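Local coordinates for protein inulin fructotransferase (PDB 2INV) that cleaves the fructose polymer inulin by intramolecular fructosyl transfer, probably releasing the terminal units as a cyclic difructose, at residues 178-183 / 200-205; 205-210 / 230-235; 317-322 / 350-355; 376-381 / 396-401. All blocks are in the same frame, centred on the assembly; numbering follows the deposited sequence.

In the fold
The chain climbs a right-handed parallel beta-helix from its N terminus, and each contact joins one coil to the next. Contact 1 closes the loop through 184-199 beside the bound fructose. Contact 2 opens at once, since Cys205 belongs to both, and closes over 211-229; Ile202 packs on Cys208 and Val209 between them. Contact 3 lies further along the helix, its centre about 20 Å from that of contact 2, and closes over 323-349. Contact 4 closes over 382-395 near the C-terminal end. None nests within or crosses another. Contacts 3 and 4 meet where strand 351-357 neighbours strand 375-379, Ile353 probably hydrogen-bonding to both His376 and Val378.

Contact 1: residues 178-183 / 200-205; sequences MGFVYL and NMIAEC. With FRU (beta-D-fructofuranose), chain D.
Phe180 lies alongside Ile202 on one face of two parallel strands, its ring atom CD2 3.7 Å from Ile202 CG1. With CG anti to the carbonyl carbon (chi1 -67°), the ring has Met201 O near its plane at the edge; that oxygen also accepts Phe180 N at 2.9 Å. Beyond the strand, Cys205 SG lies 4.0 Å from Phe180 CB and equally far from Leu183 CB. These are successive coils of the right-handed parallel beta-helix, and each strand is followed by a residue of left-handed backbone conformation, Tyr182 and Glu204. There Tyr182 N makes a weak, bent bond to Glu204 O. Glu204 CB sits at the edge of the Tyr182 ring, in its plane, and OE1 lies 3.8 Å from Tyr182 CE1, the carboxylate turned 59° from the ring. Glu204 OE2 accepts O3 of the bound fructose at 2.6 Å and also meets Ser91 OG, while OE1 takes Ser93 N. An alanine here removes the carboxylate, and fructose O3, Ser91 OG and Ser93 N would probably each lose this partner. The chemistry thus changes along the contact, from an apolar packed face to a carboxylate that holds the sugar through OE2 and is itself positioned by Ser91 and Ser93.

Contact 2: residues 205-210 / 230-235; sequences CGNCVE and DGVTLL
Gly206 O meets the start of segment 230-235 twice, through a water and directly. The water donates to Gly206 O at 3.1 Å and accepts a weak bond from Asp230 N. At Gly231, CA comes within 3.1 Å of the same Gly206 O in a CA-H...O contact; a CB here would run into that oxygen, and the lack of one lets the two backbones lie so close. Val232 follows, its O taking the N-H of Cys208 at 3.1 Å. Its CG2 meets Glu210 CG at 3.8 Å, the two side chains crossing at about a right angle. The chain turns its corner at Thr233 and Leu234. Cys208, next to Thr233 on the preceding coil, has nearly the same backbone angles as that threonine, so the two coils bend together, as stacked rungs of a right-handed parallel beta-helix do. Thr233 O receives Val209 N at 2.8 Å in an almost straight bond (173°), while the threonine CB points away from segment 205-210 and OG1 bonds to Ser255 O. With CG anti to the backbone N (chi1 173°), Leu234 points the same way as Val209 and lays CD1 3.7 Å from Val209 CG1. Met225 and Ile202 pack on Val209 as well. Leu235 resumes the ladder, its N giving a bond of 2.8 Å to Val209 O. On the other face of the sheet Leu235 CD2 approaches Glu210 CG at 4.1 Å, and the carboxylate beyond that carbon is held through OE1 by His185 ND1.

Contact 3: residues 317-322 / 350-355; sequences YGVVHI and PTQILI
Val320 and Leu354 carry the central backbone bond: Leu354 N points to Val320 O at 2.9 Å, almost perfectly straight (178°). Ile322 N then bonds to Leu354 O, also at 2.9 Å. Before the strands proper, Val319 N reaches Thr351 O at 3.1 Å, and Gly318 CA adds a CA-H...O contact of 3.0 Å to the same Thr351 O. These parallel rungs join neighbouring coils of the beta-helix, Gln352 marking the corner of the second. Apolar packing lies on one face, where Ile322 and Ile355 run side by side, Ile322 CB 3.8 Å from Ile355 CD1, and Val320 meets Ile353. Mixed contacts complete the set. With CG anti to the backbone N (chi1 172°), Leu354 lays CD2 against the His321 ring, 3.8 Å from His321 CD2, and against Tyr317 O, 3.2 Å away, a buried carbonyl with no polar partner. His321 in turn sets CD2 over the centre of the Tyr317 ring. At the corner Val319 CG1 approaches Gln352 OE1 at 3.5 Å, while Gln352 NE2 is held by Ser374 OG. Trimming the valine to a glycine is likely to open a gap between the Gln352 amide and Phe334, which packs against Val319 from strand 328-337.

Contact 4: residues 376-381 / 396-401; sequences HVVLDA and QITSYS
Strands 377-379 and 397-399 run parallel with axes 4.7 Å apart and only 4° between them, linked by bonds from Thr398 N to Val377 O, Leu379 N to Thr398 O and Tyr400 N to Leu379 O. At the start His376 N adds a weak bond to Gln396 O, short at 2.7 Å but bent. Here the two long side chains travel together: Gln396 CB sits over the centre of one face of the His376 ring, 3.8 Å from its centroid, in a CH-pi contact. Further out, Gln396 OE1 lies 3.2 Å from His376 CE1, the amide plane turned 37° from the ring. His376 ND1 bonds to Ser391 O and Gln396 OE1 to Thr393 N, which probably helps to fix how ring and amide are turned. Inside the coil Leu379 CD2 approaches Ile397 CG2 at 4.5 Å, both packing on Val388. On the outer face, with CG anti to the carbonyl carbon (chi1 -70°), the Tyr400 ring turns back along the strand: its CE2 meets Val378 CG1 at 4.0 Å, and Thr398 CG2 lies over one face, toward the rim. Tyr400 CB lies 3.8 Å from Ala381 CB where the first segment leaves the sheet. This rung lies close to the C-terminal end of the right-handed parallel beta-helix. Its chemistry implies that backbone bonds, aliphatic carbons and the CH-pi contact join the coils, while His376 ND1 and Gln396 OE1 bond to nearby turns and Tyr400 packs against Val378 and Thr398.

Contact 1: residues 178-183 / 200-205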
loop_
_atom_site.group_PDB
_atom_site.type_symbol
_atom_site.label_atom_id
_atom_site.label_comp_id
_atom_site.label_asym_id
_atom_site.label_seq_id
_atom_site.Cartn_x
_atom_site.Cartn_y
_atom_site.Cartn_z
HETATM N N MSE A 178 -7.760 -3.773 10.951
HETATM C CA MSE A 178 -8.054 -4.616 12.105
HETATM C C MSE A 178 -6.928 -4.868 13.094
HETATM O O MSE A 178 -5.750 -4.571 12.837
HETATM C CB MSE A 178 -8.599 -5.964 11.640
HETATM C CG MSE A 178 -9.797 -5.863 10.694
HETATM SE SE MSE A 178 -11.491 -5.956 11.597
HETATM C CE MSE A 178 -11.081 -7.424 12.786
ATOM N N GLY A 179 -7.324 -5.423 14.235
ATOM C CA GLY A 179 -6.391 -5.754 15.290
ATOM C C GLY A 179 -6.752 -7.143 15.773
ATOM O O GLY A 179 -7.857 -7.364 16.280
ATOM N N PHE A 180 -5.841 -8.089 15.582
ATOM C CA PHE A 180 -6.060 -9.467 16.009
ATOM C C PHE A 180 -4.992 -9.766 17.042
ATOM O O PHE A 180 -3.807 -9.527 16.796
ATOM C CB PHE A 180 -5.884 -10.436 14.838
ATOM C CG PHE A 180 -6.922 -10.300 13.763
ATOM C CD1 PHE A 180 -8.092 -11.063 13.792
ATOM C CD2 PHE A 180 -6.705 -9.452 12.688
ATOM C CE1 PHE A 180 -9.018 -10.984 12.762
ATOM C CE2 PHE A 180 -7.628 -9.368 11.652
ATOM C CZ PHE A 180 -8.784 -10.134 11.684
ATOM N N VAL A 181 -5.391 -10.307 18.187
ATOM C CA VAL A 181 -4.410 -10.626 19.205
ATOM C C VAL A 181 -4.802 -11.815 20.078
ATOM O O VAL A 181 -5.963 -11.966 20.469
ATOM C CB VAL A 181 -4.117 -9.382 20.073
ATOM C CG1 VAL A 181 -5.372 -8.933 20.802
ATOM C CG2 VAL A 181 -3.005 -9.686 21.059
ATOM N N TYR A 182 -3.813 -12.666 20.344
ATOM C CA TYR A 182 -3.957 -13.866 21.165
ATOM C C TYR A 182 -5.052 -14.850 20.730
ATOM O O TYR A 182 -5.791 -15.376 21.556
ATOM C CB TYR A 182 -4.129 -13.462 22.640
ATOM C CG TYR A 182 -2.880 -13.626 23.495
ATOM C CD1 TYR A 182 -1.623 -13.224 23.036
ATOM C CD2 TYR A 182 -2.965 -14.174 24.773
ATOM C CE1 TYR A 182 -0.470 -13.375 23.832
ATOM C CE2 TYR A 182 -1.822 -14.324 25.585
ATOM C CZ TYR A 182 -0.582 -13.921 25.101
ATOM O OH TYR A 182 0.525 -14.082 25.894
ATOM N N LEU A 183 -5.121 -15.113 19.425
ATOM C CA LEU A 183 -6.097 -16.043 18.839
ATOM C C LEU A 183 -5.352 -17.207 18.199
ATOM O O LEU A 183 -4.351 -16.979 17.508
ATOM C CB LEU A 183 -6.918 -15.342 17.747
ATOM C CG LEU A 183 -7.926 -14.287 18.188
ATOM C CD1 LEU A 183 -8.374 -13.489 16.982
ATOM C CD2 LEU A 183 -9.101 -14.974 18.854
ATOM N N ASN A 200 -3.514 -4.123 8.302
ATOM C CA ASN A 200 -3.933 -4.766 9.549
ATOM C C ASN A 200 -2.774 -5.096 10.477
ATOM O O ASN A 200 -1.617 -5.135 10.054
ATOM C CB ASN A 200 -4.709 -6.070 9.287
ATOM C CG ASN A 200 -5.832 -5.900 8.297
ATOM O OD1 ASN A 200 -6.989 -5.455 8.779
ATOM N ND2 ASN A 200 -5.666 -6.176 7.105
HETATM N N MSE A 201 -3.116 -5.348 11.739
HETATM C CA MSE A 201 -2.155 -5.727 12.769
HETATM C C MSE A 201 -2.593 -7.071 13.325
HETATM O O MSE A 201 -3.527 -7.144 14.135
HETATM C CB MSE A 201 -2.126 -4.683 13.881
HETATM C CG MSE A 201 -1.334 -5.086 15.119
HETATM SE SE MSE A 201 0.502 -5.478 14.756
HETATM C CE MSE A 201 1.174 -3.679 14.670
ATOM N N ILE A 202 -1.922 -8.123 12.864
ATOM C CA ILE A 202 -2.235 -9.487 13.262
ATOM C C ILE A 202 -1.013 -10.082 13.948
ATOM O O ILE A 202 -0.096 -10.570 13.275
ATOM C CB ILE A 202 -2.537 -10.338 12.027
ATOM C CG1 ILE A 202 -3.355 -9.514 11.034
ATOM C CG2 ILE A 202 -3.275 -11.602 12.427
ATOM C CD1 ILE A 202 -3.556 -10.174 9.704
ATOM N N ALA A 203 -0.983 -10.064 15.274
ATOM C CA ALA A 203 0.178 -10.610 15.954
ATOM C C ALA A 203 -0.122 -11.289 17.271
ATOM O O ALA A 203 -1.179 -11.071 17.885
ATOM C CB ALA A 203 1.209 -9.522 16.160
ATOM N N GLU A 204 0.834 -12.112 17.698
ATOM C CA GLU A 204 0.702 -12.854 18.934
ATOM C C GLU A 204 -0.517 -13.755 18.773
ATOM O O GLU A 204 -1.327 -13.933 19.681
ATOM C CB GLU A 204 0.584 -11.877 20.112
ATOM C CG GLU A 204 1.900 -11.088 20.284
ATOM C CD GLU A 204 1.928 -10.167 21.493
ATOM O OE1 GLU A 204 0.985 -10.208 22.312
ATOM O OE2 GLU A 204 2.912 -9.406 21.633
ATOM N N CYS A 205 -0.607 -14.329 17.574
ATOM C CA CYS A 205 -1.662 -15.255 17.188
ATOM C C CYS A 205 -0.977 -16.551 16.773
ATOM O O CYS A 205 0.158 -16.520 16.269
ATOM C CB CYS A 205 -2.453 -14.703 16.007
ATOM S SG CYS A 205 -3.651 -13.407 16.424
HETATM C C1 FRU D . 6.850 -10.512 22.100
HETATM C C2 FRU D . 6.988 -10.056 20.584
HETATM C C3 FRU D . 5.748 -10.390 19.708
HETATM C C4 FRU D . 6.315 -10.717 18.308
HETATM C C5 FRU D . 7.677 -11.247 18.647
HETATM C C6 FRU D . 8.706 -10.572 17.727
HETATM O O1 FRU D . 6.252 -11.830 22.214
HETATM O O3 FRU D . 4.463 -9.825 19.617
HETATM O O4 FRU D . 5.484 -11.596 17.571
HETATM O O5 FRU D . 7.920 -10.991 20.076
HETATM O O6 FRU D . 9.792 -11.406 17.688
#

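Contact 2: residues 205-210 / 230-235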
loop_
_atom_site.group_PDB
_atom_site.type_symbol
_atom_site.label_atom_id
_atom_site.label_comp_id
_atom_site.label_asym_id
_atom_site.label_seq_id
_atom_site.Cartn_x
_atom_site.Cartn_y
_atom_site.Cartn_z
ATOM N N CYS A 205 -0.607 -14.329 17.574
ATOM C CA CYS A 205 -1.662 -15.255 17.188
ATOM C C CYS A 205 -0.977 -16.551 16.773
ATOM O O CYS A 205 0.158 -16.520 16.269
ATOM C CB CYS A 205 -2.453 -14.703 16.007
ATOM S SG CYS A 205 -3.651 -13.407 16.424
ATOM N N GLY A 206 -1.639 -17.685 16.994
ATOM C CA GLY A 206 -1.032 -18.950 16.618
ATOM C C GLY A 206 -0.807 -18.934 15.121
ATOM O O GLY A 206 0.247 -19.313 14.627
ATOM N N ASN A 207 -1.826 -18.468 14.408
ATOM C CA ASN A 207 -1.805 -18.340 12.958
ATOM C C ASN A 207 -2.380 -16.967 12.637
ATOM O O ASN A 207 -3.310 -16.519 13.299
ATOM C CB ASN A 207 -2.678 -19.411 12.303
ATOM C CG ASN A 207 -2.257 -20.817 12.674
ATOM O OD1 ASN A 207 -2.483 -21.266 13.796
ATOM N ND2 ASN A 207 -1.638 -21.522 11.731
ATOM N N CYS A 208 -1.847 -16.304 11.617
ATOM C CA CYS A 208 -2.332 -14.978 11.254
ATOM C C CYS A 208 -3.314 -14.973 10.070
ATOM O O CYS A 208 -4.499 -14.680 10.256
ATOM C CB CYS A 208 -1.134 -14.055 10.990
ATOM S SG CYS A 208 -0.107 -13.815 12.463
ATOM N N VAL A 209 -2.835 -15.262 8.862
ATOM C CA VAL A 209 -3.725 -15.280 7.706
ATOM C C VAL A 209 -3.633 -16.597 6.939
ATOM O O VAL A 209 -2.573 -16.982 6.449
ATOM C CB VAL A 209 -3.441 -14.113 6.742
ATOM C CG1 VAL A 209 -4.354 -14.218 5.524
ATOM C CG2 VAL A 209 -3.667 -12.789 7.446
ATOM N N GLU A 210 -4.774 -17.270 6.828
ATOM C CA GLU A 210 -4.862 -18.560 6.146
ATOM C C GLU A 210 -5.816 -18.555 4.950
ATOM O O GLU A 210 -7.041 -18.578 5.115
ATOM C CB GLU A 210 -5.299 -19.640 7.142
ATOM C CG GLU A 210 -4.282 -19.914 8.239
ATOM C CD GLU A 210 -4.826 -20.835 9.316
ATOM O OE1 GLU A 210 -5.261 -20.317 10.371
ATOM O OE2 GLU A 210 -4.839 -22.073 9.109
ATOM N N ASP A 230 4.035 -23.017 15.985
ATOM C CA ASP A 230 3.245 -24.099 15.407
ATOM C C ASP A 230 2.241 -23.583 14.394
ATOM O O ASP A 230 1.394 -24.335 13.906
ATOM C CB ASP A 230 2.481 -24.829 16.508
ATOM C CG ASP A 230 3.397 -25.495 17.508
ATOM O OD1 ASP A 230 4.363 -26.173 17.084
ATOM O OD2 ASP A 230 3.156 -25.345 18.726
ATOM N N GLY A 231 2.321 -22.294 14.088
ATOM C CA GLY A 231 1.381 -21.727 13.146
ATOM C C GLY A 231 2.045 -21.068 11.961
ATOM O O GLY A 231 3.274 -20.968 11.881
ATOM N N VAL A 232 1.215 -20.596 11.043
ATOM C CA VAL A 232 1.701 -19.929 9.860
ATOM C C VAL A 232 1.415 -18.447 9.997
ATOM O O VAL A 232 0.496 -18.046 10.725
ATOM C CB VAL A 232 0.998 -20.467 8.615
ATOM C CG1 VAL A 232 1.336 -21.943 8.433
ATOM C CG2 VAL A 232 -0.509 -20.289 8.743
ATOM N N THR A 233 2.201 -17.636 9.301
ATOM C CA THR A 233 1.989 -16.214 9.351
ATOM C C THR A 233 1.042 -15.989 8.176
ATOM O O THR A 233 -0.146 -15.722 8.373
ATOM C CB THR A 233 3.318 -15.481 9.197
ATOM O OG1 THR A 233 4.236 -15.971 10.183
ATOM C CG2 THR A 233 3.140 -13.984 9.403
ATOM N N LEU A 234 1.547 -16.128 6.954
ATOM C CA LEU A 234 0.694 -15.992 5.779
ATOM C C LEU A 234 0.750 -17.328 5.052
ATOM O O LEU A 234 1.827 -17.817 4.697
ATOM C CB LEU A 234 1.182 -14.888 4.847
ATOM C CG LEU A 234 0.412 -14.815 3.522
ATOM C CD1 LEU A 234 -1.056 -14.501 3.772
ATOM C CD2 LEU A 234 1.041 -13.755 2.637
ATOM N N LEU A 235 -0.416 -17.930 4.859
ATOM C CA LEU A 235 -0.518 -19.218 4.194
ATOM C C LEU A 235 -1.460 -19.119 3.000
ATOM O O LEU A 235 -2.534 -18.518 3.097
ATOM C CB LEU A 235 -1.028 -20.253 5.197
ATOM C CG LEU A 235 -1.574 -21.589 4.696
ATOM C CD1 LEU A 235 -0.509 -22.366 3.941
ATOM C CD2 LEU A 235 -2.068 -22.385 5.892
HETATM O O HOH W 1 1.541 -21.300 16.694
#

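Contact 3: residues 317-322 / 350-355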
loop_
_atom_site.group_PDB
_atom_site.type_symbol
_atom_site.label_atom_id
_atom_site.label_comp_id
_atom_site.label_asym_id
_atom_site.label_seq_id
_atom_site.Cartn_x
_atom_site.Cartn_y
_atom_site.Cartn_z
ATOM N N TYR A 317 17.297 -26.784 5.537
ATOM C CA TYR A 317 15.975 -26.634 4.918
ATOM C C TYR A 317 16.053 -25.355 4.091
ATOM O O TYR A 317 15.424 -25.248 3.029
ATOM C CB TYR A 317 14.885 -26.465 5.990
ATOM C CG TYR A 317 13.462 -26.498 5.462
ATOM C CD1 TYR A 317 12.845 -27.707 5.145
ATOM C CD2 TYR A 317 12.724 -25.323 5.296
ATOM C CE1 TYR A 317 11.523 -27.752 4.684
ATOM C CE2 TYR A 317 11.399 -25.352 4.827
ATOM C CZ TYR A 317 10.807 -26.574 4.527
ATOM O OH TYR A 317 9.508 -26.619 4.085
ATOM N N GLY A 318 16.826 -24.392 4.595
ATOM C CA GLY A 318 16.979 -23.124 3.907
ATOM C C GLY A 318 16.031 -22.064 4.433
ATOM O O GLY A 318 14.913 -22.383 4.840
ATOM N N VAL A 319 16.474 -20.808 4.446
ATOM C CA VAL A 319 15.626 -19.714 4.913
ATOM C C VAL A 319 14.515 -19.583 3.882
ATOM O O VAL A 319 13.378 -19.228 4.209
ATOM C CB VAL A 319 16.400 -18.383 4.989
ATOM C CG1 VAL A 319 17.721 -18.589 5.705
ATOM C CG2 VAL A 319 16.641 -17.840 3.593
ATOM N N VAL A 320 14.871 -19.860 2.632
ATOM C CA VAL A 320 13.928 -19.816 1.530
ATOM C C VAL A 320 13.952 -21.190 0.890
ATOM O O VAL A 320 14.987 -21.644 0.376
ATOM C CB VAL A 320 14.304 -18.737 0.500
ATOM C CG1 VAL A 320 13.433 -18.883 -0.744
ATOM C CG2 VAL A 320 14.116 -17.358 1.109
ATOM N N HIS A 321 12.793 -21.836 0.926
ATOM C CA HIS A 321 12.636 -23.184 0.416
ATOM C C HIS A 321 11.723 -23.217 -0.810
ATOM O O HIS A 321 10.550 -22.831 -0.739
ATOM C CB HIS A 321 12.074 -24.031 1.553
ATOM C CG HIS A 321 12.052 -25.495 1.277
ATOM N ND1 HIS A 321 11.108 -26.093 0.472
ATOM C CD2 HIS A 321 12.850 -26.494 1.725
ATOM C CE1 HIS A 321 11.323 -27.396 0.439
ATOM N NE2 HIS A 321 12.373 -27.664 1.191
ATOM N N ILE A 322 12.264 -23.684 -1.935
ATOM C CA ILE A 322 11.500 -23.741 -3.182
ATOM C C ILE A 322 11.366 -25.145 -3.772
ATOM O O ILE A 322 12.366 -25.839 -4.021
ATOM C CB ILE A 322 12.139 -22.853 -4.259
ATOM C CG1 ILE A 322 12.419 -21.455 -3.689
ATOM C CG2 ILE A 322 11.205 -22.744 -5.461
ATOM C CD1 ILE A 322 11.186 -20.663 -3.336
ATOM N N PRO A 350 24.783 -23.030 6.977
ATOM C CA PRO A 350 23.407 -22.594 6.771
ATOM C C PRO A 350 23.126 -22.384 5.283
ATOM O O PRO A 350 23.980 -21.883 4.543
ATOM C CB PRO A 350 23.356 -21.299 7.570
ATOM C CG PRO A 350 24.158 -21.663 8.774
ATOM C CD PRO A 350 25.343 -22.425 8.199
ATOM N N THR A 351 21.934 -22.774 4.847
ATOM C CA THR A 351 21.542 -22.608 3.450
ATOM C C THR A 351 20.581 -21.442 3.323
ATOM O O THR A 351 19.510 -21.452 3.923
ATOM C CB THR A 351 20.841 -23.871 2.900
ATOM O OG1 THR A 351 21.747 -24.982 2.919
ATOM C CG2 THR A 351 20.356 -23.639 1.471
ATOM N N GLN A 352 20.969 -20.426 2.562
ATOM C CA GLN A 352 20.099 -19.278 2.379
ATOM C C GLN A 352 18.961 -19.660 1.447
ATOM O O GLN A 352 17.783 -19.532 1.798
ATOM C CB GLN A 352 20.867 -18.087 1.796
ATOM C CG GLN A 352 21.936 -17.485 2.729
ATOM C CD GLN A 352 21.456 -17.290 4.149
ATOM O OE1 GLN A 352 20.398 -16.688 4.396
ATOM N NE2 GLN A 352 22.245 -17.787 5.103
ATOM N N ILE A 353 19.307 -20.126 0.253
ATOM C CA ILE A 353 18.282 -20.518 -0.707
ATOM C C ILE A 353 18.416 -21.974 -1.143
ATOM O O ILE A 353 19.454 -22.400 -1.651
ATOM C CB ILE A 353 18.305 -19.615 -1.958
ATOM C CG1 ILE A 353 17.948 -18.188 -1.555
ATOM C CG2 ILE A 353 17.322 -20.132 -3.003
ATOM C CD1 ILE A 353 18.143 -17.163 -2.650
ATOM N N LEU A 354 17.356 -22.742 -0.919
ATOM C CA LEU A 354 17.338 -24.146 -1.300
ATOM C C LEU A 354 16.266 -24.410 -2.339
ATOM O O LEU A 354 15.080 -24.122 -2.142
ATOM C CB LEU A 354 17.091 -25.058 -0.093
ATOM C CG LEU A 354 16.871 -26.527 -0.464
ATOM C CD1 LEU A 354 18.137 -27.093 -1.092
ATOM C CD2 LEU A 354 16.489 -27.316 0.778
ATOM N N ILE A 355 16.712 -24.975 -3.448
ATOM C CA ILE A 355 15.843 -25.327 -4.549
ATOM C C ILE A 355 15.711 -26.846 -4.405
ATOM O O ILE A 355 16.496 -27.620 -4.946
ATOM C CB ILE A 355 16.503 -24.881 -5.880
ATOM C CG1 ILE A 355 16.866 -23.391 -5.782
ATOM C CG2 ILE A 355 15.575 -25.105 -7.055
ATOM C CD1 ILE A 355 15.670 -22.468 -5.547
#

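Contact 4: residues 376-381 / 396-401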
loop_
_atom_site.group_PDB
_atom_site.type_symbol
_atom_site.label_atom_id
_atom_site.label_comp_id
_atom_site.label_asym_id
_atom_site.label_seq_id
_atom_site.Cartn_x
_atom_site.Cartn_y
_atom_site.Cartn_z
ATOM N N HIS A 376 24.902 -19.868 -0.037
ATOM C CA HIS A 376 23.897 -18.922 -0.493
ATOM C C HIS A 376 22.788 -19.613 -1.264
ATOM O O HIS A 376 21.611 -19.268 -1.137
ATOM C CB HIS A 376 24.548 -17.870 -1.384
ATOM C CG HIS A 376 25.564 -17.032 -0.682
ATOM N ND1 HIS A 376 26.063 -15.866 -1.217
ATOM C CD2 HIS A 376 26.180 -17.194 0.514
ATOM C CE1 HIS A 376 26.942 -15.344 -0.381
ATOM N NE2 HIS A 376 27.032 -16.130 0.676
ATOM N N VAL A 377 23.174 -20.579 -2.084
ATOM C CA VAL A 377 22.198 -21.297 -2.871
ATOM C C VAL A 377 22.575 -22.756 -2.978
ATOM O O VAL A 377 23.734 -23.103 -3.207
ATOM C CB VAL A 377 22.085 -20.702 -4.291
ATOM C CG1 VAL A 377 20.967 -21.392 -5.051
ATOM C CG2 VAL A 377 21.842 -19.208 -4.213
ATOM N N VAL A 378 21.585 -23.615 -2.795
ATOM C CA VAL A 378 21.804 -25.042 -2.899
ATOM C C VAL A 378 20.738 -25.591 -3.821
ATOM O O VAL A 378 19.547 -25.367 -3.629
ATOM C CB VAL A 378 21.687 -25.758 -1.544
ATOM C CG1 VAL A 378 21.738 -27.270 -1.745
ATOM C CG2 VAL A 378 22.815 -25.330 -0.624
ATOM N N LEU A 379 21.185 -26.294 -4.846
ATOM C CA LEU A 379 20.275 -26.906 -5.795
ATOM C C LEU A 379 20.369 -28.390 -5.528
ATOM O O LEU A 379 21.432 -29.003 -5.656
ATOM C CB LEU A 379 20.688 -26.596 -7.229
ATOM C CG LEU A 379 20.911 -25.124 -7.713
ATOM C CD1 LEU A 379 19.806 -24.369 -7.871
ATOM C CD2 LEU A 379 21.893 -24.422 -7.094
ATOM N N ASP A 380 19.241 -28.953 -5.134
ATOM C CA ASP A 380 19.147 -30.361 -4.806
ATOM C C ASP A 380 19.227 -31.229 -6.067
ATOM O O ASP A 380 18.840 -30.795 -7.156
ATOM C CB ASP A 380 17.851 -30.571 -4.039
ATOM C CG ASP A 380 17.691 -31.974 -3.533
ATOM O OD1 ASP A 380 17.992 -32.244 -2.350
ATOM O OD2 ASP A 380 17.237 -32.820 -4.332
ATOM N N ALA A 381 19.760 -32.438 -5.915
ATOM C CA ALA A 381 19.944 -33.364 -7.034
ATOM C C ALA A 381 18.700 -33.632 -7.883
ATOM O O ALA A 381 18.800 -34.200 -8.970
ATOM C CB ALA A 381 20.514 -34.682 -6.511
ATOM N N GLN A 396 30.187 -20.562 -2.557
ATOM C CA GLN A 396 29.058 -20.231 -1.699
ATOM C C GLN A 396 27.814 -20.807 -2.372
ATOM O O GLN A 396 26.683 -20.576 -1.924
ATOM C CB GLN A 396 28.931 -18.712 -1.538
ATOM C CG GLN A 396 30.179 -18.050 -0.886
ATOM C CD GLN A 396 30.115 -16.534 -0.832
ATOM O OE1 GLN A 396 29.794 -15.870 -1.828
ATOM N NE2 GLN A 396 30.438 -15.975 0.334
ATOM N N ILE A 397 28.046 -21.589 -3.429
ATOM C CA ILE A 397 26.975 -22.220 -4.206
ATOM C C ILE A 397 27.167 -23.736 -4.378
ATOM O O ILE A 397 28.205 -24.185 -4.883
ATOM C CB ILE A 397 26.890 -21.603 -5.617
ATOM C CG1 ILE A 397 26.666 -20.096 -5.512
ATOM C CG2 ILE A 397 25.778 -22.261 -6.411
ATOM C CD1 ILE A 397 26.619 -19.383 -6.850
ATOM N N THR A 398 26.170 -24.517 -3.968
ATOM C CA THR A 398 26.237 -25.968 -4.115
ATOM C C THR A 398 25.169 -26.442 -5.099
ATOM O O THR A 398 23.974 -26.267 -4.862
ATOM C CB THR A 398 25.992 -26.704 -2.784
ATOM O OG1 THR A 398 27.017 -26.371 -1.840
ATOM C CG2 THR A 398 26.000 -28.218 -3.011
ATOM N N SER A 399 25.609 -27.034 -6.201
ATOM C CA SER A 399 24.690 -27.549 -7.197
ATOM C C SER A 399 24.876 -29.057 -7.282
ATOM O O SER A 399 25.942 -29.534 -7.678
ATOM C CB SER A 399 24.960 -26.909 -8.560
ATOM O OG SER A 399 24.214 -27.549 -9.586
ATOM N N TYR A 400 23.847 -29.807 -6.898
ATOM C CA TYR A 400 23.919 -31.266 -6.949
ATOM C C TYR A 400 23.381 -31.737 -8.266
ATOM O O TYR A 400 23.128 -32.930 -8.461
ATOM C CB TYR A 400 23.084 -31.895 -5.855
ATOM C CG TYR A 400 23.667 -31.684 -4.502
ATOM C CD1 TYR A 400 24.962 -32.102 -4.209
ATOM C CD2 TYR A 400 22.932 -31.059 -3.517
ATOM C CE1 TYR A 400 25.505 -31.908 -2.960
ATOM C CE2 TYR A 400 23.458 -30.850 -2.256
ATOM C CZ TYR A 400 24.745 -31.277 -1.984
ATOM O OH TYR A 400 25.265 -31.084 -0.737
ATOM N N SER A 401 23.167 -30.791 -9.162
ATOM C CA SER A 401 22.665 -31.140 -10.465
ATOM C C SER A 401 23.812 -30.809 -11.388
ATOM O O SER A 401 24.758 -30.123 -10.978
ATOM C CB SER A 401 21.448 -30.296 -10.795
ATOM O OG SER A 401 21.019 -30.538 -12.124
#